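Local atomic coordinates of IclR family transcriptional regulator (Brucella abortus, PDB entry 5WHM), a protein that represses transcription as an IclR-type regulator, probably binding DNA as a dimer through its N-terminal helix-turn-helix domains. Residues Leu33-Pro38 against His50-Pro55; Phe173-Ile178 against Ser188-Leu193. All coordinates share one frame; numbering follows the deposited sequence.

Contact 1 of 2, residues Leu33-Pro38 against His50-Pro55; sequences LRCFTP and HKTGLP
With chi1 of -74° in Cys-35 and -73° in Lys-51, SG and the lysine CG each stand opposite their own carbonyl carbon, which brings the sulfur against the lysine methylenes. SG lies 3.5 Å from CG2 of Thr-52 and meets both CB and CD of Lys-51 at 3.8 Å; that same CD is also 3.8 Å from Cys-35 CB, so the aliphatic lysine chain runs alongside the cysteine. Across these two segments the sulfur's contacts are all with carbon, so it packs as an apolar group. Lys-51 then bends at its last torsion, chi4 -55°. Its ammonium pairs with Glu-40 and also makes a weak 3.2 Å bond from NZ to a water, which in turn donates to Cys-35 O at 2.8 Å. Thr-52 divides its two branches: while CG2 faces the sulfur, OG1 bonds to Ile-48 O within the helix and accepts from Leu-54 N at 3.2 Å, forming an ST turn where helix 45-52 ends. Gly-53, with positive phi, breaks the helix there, and Pro-55 is the N-cap of helix 56-69; this is the turn of the helix-turn-helix. The contact therefore packs the loop following helix 24-33 against the end of helix 45-52, with Thr-52 also on Val-59 of helix 56-69 and neighbouring Phe-36 turned to strands 72-74 and 81-83.

Contact 2 of 2, residues Phe173-Ile178 against Ser188-Leu193; sequences FILEHI and SIRKGL
Leu-175 meets Leu-193 and Arg-190 across a helical hairpin of the IclR C-terminal domain, where helices 168-181 and 186-203 follow one another through a short loop and run in roughly opposite senses. The nearest pair of CA atoms, those of Leu-175 and Arg-190, is 8.9 Å apart, which leaves the gap to be bridged by side chains. From Leu-175, CB points toward the second helix without touching it. CG, set opposite the carbonyl carbon by chi1 of -66°, comes within 4.3 Å of Leu-193 CD2. Both methyls meet Leu-193 CD2, and CD1 alone also reaches the arginine. CD1 lies 3.7 Å from CD2 of Leu-193 and is also oblique to the Arg-190 guanidinium, 4.1 Å from CZ and equally 3.9 Å from NH1 and NH2. The arginine reaches it by bending at chi2 and chi3, crossing the leucine at about a right angle, and its NH1 is salt-bridged to Asp-194, which would restrain the group's rotation. Leu-163 of helix 157-165 touches both leucines, and Trp-186 also packs on Leu-175. The other methyl, CD2 of Leu-175, meets Leu-193 CD2 tip to tip at 3.5 Å.

Overall arrangement
Contacts 1 and 2 lie in different family regions, the helix-turn-helix part and the C-terminal part, and share no helix or strand; their centres are 24 Å apart and nearest atoms about 12 Å. Contact 1 is only partly buried: a buried cysteine meets an exposed lysine, and a water, weakly held on the lysine side, links polar groups across it. Contact 2 is more enclosed, with two buried leucines and a partly exposed arginine. One packs a loop on a helix end, the other the later half of helix 168-181 against the first turns of helix 186-203. In both, a charged side chain gives its carbon chain or flat end to packing while pairing with an acid, Glu-40 or Asp-194.

Contact 1 of 2, residues Leu33-Pro38 against His50-Pro55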
ATOM      1  N   LEU C  33       5.816   9.665   8.919  1.00 21.19           N
ATOM      2  CA  LEU C  33       5.688   8.440   8.123  1.00 22.90           C
ATOM      3  C   LEU C  33       6.180   8.646   6.695  1.00 22.81           C
ATOM      4  O   LEU C  33       6.726   7.716   6.091  1.00 22.47           O
ATOM      5  CB  LEU C  33       4.238   7.959   8.097  1.00 22.77           C
ATOM      6  CG  LEU C  33       3.710   7.403   9.419  1.00 23.48           C
ATOM      7  CD1 LEU C  33       2.193   7.180   9.305  1.00 24.49           C
ATOM      8  CD2 LEU C  33       4.470   6.098   9.766  1.00 20.35           C
ATOM      9  N   ARG C  34       6.039   9.862   6.151  1.00 22.50           N
ATOM     10  CA  ARG C  34       6.535  10.114   4.789  1.00 27.11           C
ATOM     11  C   ARG C  34       8.058  10.133   4.694  1.00 29.68           C
ATOM     12  O   ARG C  34       8.587  10.156   3.572  1.00 27.72           O
ATOM     13  CB  ARG C  34       6.006  11.444   4.257  1.00 31.13           C
ATOM     14  CG  ARG C  34       4.532  11.469   3.897  1.00 30.39           C
ATOM     15  CD  ARG C  34       4.227  12.776   3.135  1.00 42.59           C
ATOM     16  NE  ARG C  34       2.853  12.846   2.639  1.00 49.09           N
ATOM     17  CZ  ARG C  34       2.494  12.628   1.370  1.00 47.97           C
ATOM     18  NH1 ARG C  34       1.207  12.717   1.011  1.00 45.07           N
ATOM     19  NH2 ARG C  34       3.418  12.332   0.460  1.00 42.59           N
ATOM     20  N   CYS C  35       8.772  10.164   5.825  1.00 25.72           N
ATOM     21  CA  CYS C  35      10.235  10.131   5.785  1.00 28.55           C
ATOM     22  C   CYS C  35      10.753   8.794   5.292  1.00 30.39           C
ATOM     23  O   CYS C  35      11.888   8.715   4.824  1.00 26.49           O
ATOM     24  CB  CYS C  35      10.818  10.379   7.177  1.00 30.38           C
ATOM     25  SG  CYS C  35      10.685  12.073   7.686  1.00 30.93           S
ATOM     26  N   PHE C  36       9.961   7.736   5.461  1.00 24.16           N
ATOM     27  CA  PHE C  36      10.344   6.389   5.055  1.00 31.03           C
ATOM     28  C   PHE C  36      10.007   6.202   3.585  1.00 32.55           C
ATOM     29  O   PHE C  36       8.902   6.544   3.138  1.00 33.90           O
ATOM     30  CB  PHE C  36       9.636   5.344   5.924  1.00 21.55           C
ATOM     31  CG  PHE C  36      10.020   5.419   7.388  1.00 24.43           C
ATOM     32  CD1 PHE C  36       9.394   6.319   8.228  1.00 24.88           C
ATOM     33  CD2 PHE C  36      11.021   4.600   7.914  1.00 27.79           C
ATOM     34  CE1 PHE C  36       9.752   6.420   9.578  1.00 29.21           C
ATOM     35  CE2 PHE C  36      11.368   4.668   9.263  1.00 29.22           C
ATOM     36  CZ  PHE C  36      10.739   5.580  10.101  1.00 29.55           C
ATOM     37  N   THR C  37      10.982   5.745   2.818  1.00 27.21           N
ATOM     38  CA  THR C  37      10.730   5.590   1.395  1.00 27.12           C
ATOM     39  C   THR C  37      11.174   4.200   0.977  1.00 26.75           C
ATOM     40  O   THR C  37      11.769   3.488   1.796  1.00 30.62           O
ATOM     41  CB  THR C  37      11.484   6.657   0.566  1.00 31.86           C
ATOM     42  OG1 THR C  37      12.854   6.268   0.470  1.00 32.47           O
ATOM     43  CG2 THR C  37      11.383   8.050   1.174  1.00 34.71           C
ATOM     44  N   PRO C  38      10.954   3.791  -0.287  1.00 28.30           N
ATOM     45  CA  PRO C  38      11.485   2.486  -0.725  1.00 31.19           C
ATOM     46  C   PRO C  38      12.994   2.343  -0.578  1.00 34.97           C
ATOM     47  O   PRO C  38      13.477   1.213  -0.443  1.00 35.16           O
ATOM     48  CB  PRO C  38      11.049   2.394  -2.202  1.00 31.29           C
ATOM     49  CG  PRO C  38       9.788   3.284  -2.256  1.00 31.84           C
ATOM     50  CD  PRO C  38      10.116   4.423  -1.334  1.00 32.88           C
ATOM     51  N   HIS C  50      15.802  15.870  11.516  1.00 37.34           N
ATOM     52  CA  HIS C  50      16.497  16.633  10.484  1.00 40.43           C
ATOM     53  C   HIS C  50      15.639  16.731   9.228  1.00 41.35           C
ATOM     54  O   HIS C  50      15.504  17.811   8.649  1.00 43.75           O
ATOM     55  CB  HIS C  50      17.855  16.012  10.174  1.00 45.67           C
ATOM     56  CG  HIS C  50      18.583  16.703   9.059  1.00 60.05           C
ATOM     57  ND1 HIS C  50      18.366  16.409   7.728  1.00 62.57           N
ATOM     58  CD2 HIS C  50      19.494  17.706   9.076  1.00 64.50           C
ATOM     59  CE1 HIS C  50      19.124  17.188   6.975  1.00 64.29           C
ATOM     60  NE2 HIS C  50      19.820  17.982   7.769  1.00 66.92           N
ATOM     61  N   LYS C  51      15.023  15.613   8.808  1.00 38.07           N
ATOM     62  CA  LYS C  51      14.219  15.606   7.585  1.00 37.16           C
ATOM     63  C   LYS C  51      12.975  16.479   7.707  1.00 41.12           C
ATOM     64  O   LYS C  51      12.551  17.106   6.728  1.00 40.36           O
ATOM     65  CB  LYS C  51      13.778  14.179   7.241  1.00 31.84           C
ATOM     66  CG  LYS C  51      14.865  13.269   6.699  1.00 34.79           C
ATOM     67  CD  LYS C  51      14.229  11.866   6.429  1.00 34.33           C
ATOM     68  CE  LYS C  51      15.247  10.857   5.927  1.00 37.59           C
ATOM     69  NZ  LYS C  51      15.916  11.378   4.740  1.00 40.57           N
ATOM     70  N   THR C  52      12.323  16.459   8.863  1.00 35.49           N
ATOM     71  CA  THR C  52      11.054  17.153   9.021  1.00 35.75           C
ATOM     72  C   THR C  52      11.207  18.575   9.532  1.00 36.08           C
ATOM     73  O   THR C  52      10.266  19.359   9.396  1.00 39.17           O
ATOM     74  CB  THR C  52      10.147  16.412   9.999  1.00 34.02           C
ATOM     75  OG1 THR C  52      10.807  16.317  11.279  1.00 30.69           O
ATOM     76  CG2 THR C  52       9.725  14.997   9.443  1.00 29.22           C
ATOM     77  N   GLY C  53      12.343  18.915  10.140  1.00 34.99           N
ATOM     78  CA  GLY C  53      12.493  20.184  10.829  1.00 39.21           C
ATOM     79  C   GLY C  53      11.873  20.233  12.221  1.00 39.54           C
ATOM     80  O   GLY C  53      12.029  21.241  12.908  1.00 40.06           O
ATOM     81  N   LEU C  54      11.193  19.175  12.669  1.00 36.94           N
ATOM     82  CA  LEU C  54      10.565  19.187  13.989  1.00 36.62           C
ATOM     83  C   LEU C  54      11.605  18.960  15.089  1.00 38.32           C
ATOM     84  O   LEU C  54      12.584  18.227  14.895  1.00 33.71           O
ATOM     85  CB  LEU C  54       9.490  18.099  14.084  1.00 33.32           C
ATOM     86  CG  LEU C  54       8.295  18.243  13.135  1.00 35.20           C
ATOM     87  CD1 LEU C  54       7.481  16.940  13.024  1.00 31.51           C
ATOM     88  CD2 LEU C  54       7.424  19.436  13.572  1.00 34.90           C
ATOM     89  N   PRO C  55      11.387  19.524  16.276  1.00 38.42           N
ATOM     90  CA  PRO C  55      12.284  19.222  17.405  1.00 38.19           C
ATOM     91  C   PRO C  55      12.299  17.729  17.746  1.00 35.46           C
ATOM     92  O   PRO C  55      11.301  17.012  17.608  1.00 32.40           O
ATOM     93  CB  PRO C  55      11.700  20.054  18.559  1.00 39.55           C
ATOM     94  CG  PRO C  55      10.847  21.102  17.899  1.00 40.16           C
ATOM     95  CD  PRO C  55      10.293  20.432  16.661  1.00 37.44           C
TER
HETATM   96  O   HOH W   1      13.153  10.624   3.270  1.00 37.82           O

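Contact 2 of 2, residues Phe173-Ile178 against Ser188-Leu193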
ATOM      1  N   PHE C 173       2.328  27.180  -9.445  1.00 59.01           N
ATOM      2  CA  PHE C 173       2.597  26.967  -8.022  1.00 65.05           C
ATOM      3  C   PHE C 173       3.514  25.769  -7.788  1.00 65.22           C
ATOM      4  O   PHE C 173       4.485  25.856  -7.028  1.00 69.42           O
ATOM      5  CB  PHE C 173       1.283  26.772  -7.266  1.00 66.99           C
ATOM      6  CG  PHE C 173       1.469  26.518  -5.805  1.00 73.42           C
ATOM      7  CD1 PHE C 173       2.107  27.455  -5.004  1.00 78.30           C
ATOM      8  CD2 PHE C 173       1.004  25.346  -5.222  1.00 73.42           C
ATOM      9  CE1 PHE C 173       2.288  27.226  -3.655  1.00 80.86           C
ATOM     10  CE2 PHE C 173       1.179  25.119  -3.868  1.00 75.73           C
ATOM     11  CZ  PHE C 173       1.823  26.061  -3.088  1.00 78.50           C
ATOM     12  N   ILE C 174       3.208  24.630  -8.419  1.00 57.76           N
ATOM     13  CA  ILE C 174       4.069  23.453  -8.289  1.00 55.40           C
ATOM     14  C   ILE C 174       5.459  23.751  -8.840  1.00 54.29           C
ATOM     15  O   ILE C 174       6.475  23.421  -8.216  1.00 57.87           O
ATOM     16  CB  ILE C 174       3.436  22.245  -9.001  1.00 51.87           C
ATOM     17  CG1 ILE C 174       2.243  21.708  -8.218  1.00 49.10           C
ATOM     18  CG2 ILE C 174       4.476  21.163  -9.233  1.00 52.28           C
ATOM     19  CD1 ILE C 174       1.425  20.712  -9.006  1.00 46.55           C
ATOM     20  N   LEU C 175       5.522  24.372 -10.024  1.00 53.80           N
ATOM     21  CA  LEU C 175       6.809  24.672 -10.657  1.00 62.10           C
ATOM     22  C   LEU C 175       7.612  25.692  -9.853  1.00 69.30           C
ATOM     23  O   LEU C 175       8.829  25.535  -9.685  1.00 73.51           O
ATOM     24  CB  LEU C 175       6.598  25.180 -12.081  1.00 65.33           C
ATOM     25  CG  LEU C 175       6.013  24.191 -13.092  1.00 61.83           C
ATOM     26  CD1 LEU C 175       6.158  24.763 -14.484  1.00 62.62           C
ATOM     27  CD2 LEU C 175       6.670  22.829 -12.988  1.00 60.54           C
ATOM     28  N   GLU C 176       6.958  26.747  -9.359  1.00 67.79           N
ATOM     29  CA  GLU C 176       7.637  27.658  -8.444  1.00 73.51           C
ATOM     30  C   GLU C 176       8.231  26.883  -7.281  1.00 73.82           C
ATOM     31  O   GLU C 176       9.356  27.148  -6.855  1.00 75.11           O
ATOM     32  CB  GLU C 176       6.669  28.737  -7.950  1.00 72.99           C
ATOM     33  N   HIS C 177       7.507  25.869  -6.809  1.00 74.47           N
ATOM     34  CA  HIS C 177       7.988  25.009  -5.735  1.00 77.31           C
ATOM     35  C   HIS C 177       9.169  24.148  -6.174  1.00 79.92           C
ATOM     36  O   HIS C 177      10.067  23.865  -5.373  1.00 83.84           O
ATOM     37  CB  HIS C 177       6.840  24.124  -5.250  1.00 76.05           C
ATOM     38  CG  HIS C 177       6.865  23.882  -3.788  1.00 80.85           C
ATOM     39  ND1 HIS C 177       7.534  22.817  -3.226  1.00 82.32           N
ATOM     40  CD2 HIS C 177       6.341  24.589  -2.760  1.00 84.79           C
ATOM     41  CE1 HIS C 177       7.404  22.867  -1.912  1.00 86.27           C
ATOM     42  NE2 HIS C 177       6.687  23.935  -1.605  1.00 88.39           N
ATOM     43  N   ILE C 178       9.174  23.691  -7.430  1.00 77.64           N
ATOM     44  CA  ILE C 178      10.266  22.843  -7.909  1.00 77.55           C
ATOM     45  C   ILE C 178      11.531  23.664  -8.157  1.00 83.11           C
ATOM     46  O   ILE C 178      12.653  23.152  -8.033  1.00 86.01           O
ATOM     47  CB  ILE C 178       9.807  22.074  -9.162  1.00 72.62           C
ATOM     48  CG1 ILE C 178       8.869  20.932  -8.756  1.00 66.51           C
ATOM     49  CG2 ILE C 178      10.993  21.556  -9.954  1.00 72.64           C
ATOM     50  CD1 ILE C 178       8.148  20.312  -9.910  1.00 60.39           C
ATOM     51  N   SER C 188      17.696  23.918 -16.951  1.00 80.73           N
ATOM     52  CA  SER C 188      17.755  22.662 -17.689  1.00 80.10           C
ATOM     53  C   SER C 188      16.476  21.846 -17.514  1.00 74.50           C
ATOM     54  O   SER C 188      16.072  21.124 -18.432  1.00 72.96           O
ATOM     55  CB  SER C 188      18.978  21.860 -17.239  1.00 86.16           C
ATOM     56  OG  SER C 188      19.112  20.665 -17.984  1.00 89.18           O
ATOM     57  N   ILE C 189      15.830  21.954 -16.356  1.00 73.43           N
ATOM     58  CA  ILE C 189      14.534  21.320 -16.138  1.00 71.16           C
ATOM     59  C   ILE C 189      13.436  22.085 -16.863  1.00 69.57           C
ATOM     60  O   ILE C 189      12.531  21.485 -17.459  1.00 64.55           O
ATOM     61  CB  ILE C 189      14.268  21.219 -14.624  1.00 71.66           C
ATOM     62  CG1 ILE C 189      15.217  20.205 -13.987  1.00 72.39           C
ATOM     63  CG2 ILE C 189      12.808  20.892 -14.324  1.00 69.28           C
ATOM     64  CD1 ILE C 189      15.388  20.395 -12.502  1.00 74.60           C
ATOM     65  N   ARG C 190      13.514  23.419 -16.839  1.00 71.27           N
ATOM     66  CA  ARG C 190      12.524  24.257 -17.511  1.00 72.12           C
ATOM     67  C   ARG C 190      12.477  23.966 -19.004  1.00 67.32           C
ATOM     68  O   ARG C 190      11.395  23.820 -19.582  1.00 64.85           O
ATOM     69  CB  ARG C 190      12.835  25.741 -17.257  1.00 81.23           C
ATOM     70  CG  ARG C 190      11.934  26.756 -17.988  1.00 86.93           C
ATOM     71  CD  ARG C 190      10.625  27.052 -17.236  1.00 91.73           C
ATOM     72  NE  ARG C 190       9.468  26.367 -17.819  1.00 90.79           N
ATOM     73  CZ  ARG C 190       8.201  26.597 -17.477  1.00 90.14           C
ATOM     74  NH1 ARG C 190       7.221  25.924 -18.070  1.00 86.87           N
ATOM     75  NH2 ARG C 190       7.913  27.503 -16.548  1.00 92.87           N
ATOM     76  N   LYS C 191      13.646  23.879 -19.650  1.00 69.17           N
ATOM     77  CA  LYS C 191      13.673  23.681 -21.096  1.00 67.00           C
ATOM     78  C   LYS C 191      13.027  22.356 -21.481  1.00 64.18           C
ATOM     79  O   LYS C 191      12.186  22.303 -22.387  1.00 63.11           O
ATOM     80  CB  LYS C 191      15.106  23.752 -21.623  1.00 70.78           C
ATOM     81  CG  LYS C 191      15.197  23.675 -23.162  1.00 70.88           C
ATOM     82  CD  LYS C 191      15.999  24.831 -23.751  1.00 72.66           C
ATOM     83  CE  LYS C 191      17.416  24.406 -24.113  1.00 72.70           C
ATOM     84  NZ  LYS C 191      18.247  25.548 -24.583  1.00 74.84           N
ATOM     85  N   GLY C 192      13.404  21.269 -20.798  1.00 60.24           N
ATOM     86  CA  GLY C 192      12.799  19.982 -21.093  1.00 55.03           C
ATOM     87  C   GLY C 192      11.302  19.971 -20.859  1.00 54.12           C
ATOM     88  O   GLY C 192      10.555  19.327 -21.602  1.00 47.99           O
ATOM     89  N   LEU C 193      10.846  20.695 -19.838  1.00 55.32           N
ATOM     90  CA  LEU C 193       9.421  20.786 -19.552  1.00 54.44           C
ATOM     91  C   LEU C 193       8.690  21.606 -20.614  1.00 52.39           C
ATOM     92  O   LEU C 193       7.604  21.219 -21.063  1.00 49.18           O
ATOM     93  CB  LEU C 193       9.235  21.385 -18.160  1.00 57.87           C
ATOM     94  CG  LEU C 193       7.875  21.315 -17.497  1.00 60.68           C
ATOM     95  CD1 LEU C 193       7.394  19.859 -17.392  1.00 56.93           C
ATOM     96  CD2 LEU C 193       8.004  21.954 -16.140  1.00 63.62           C
TER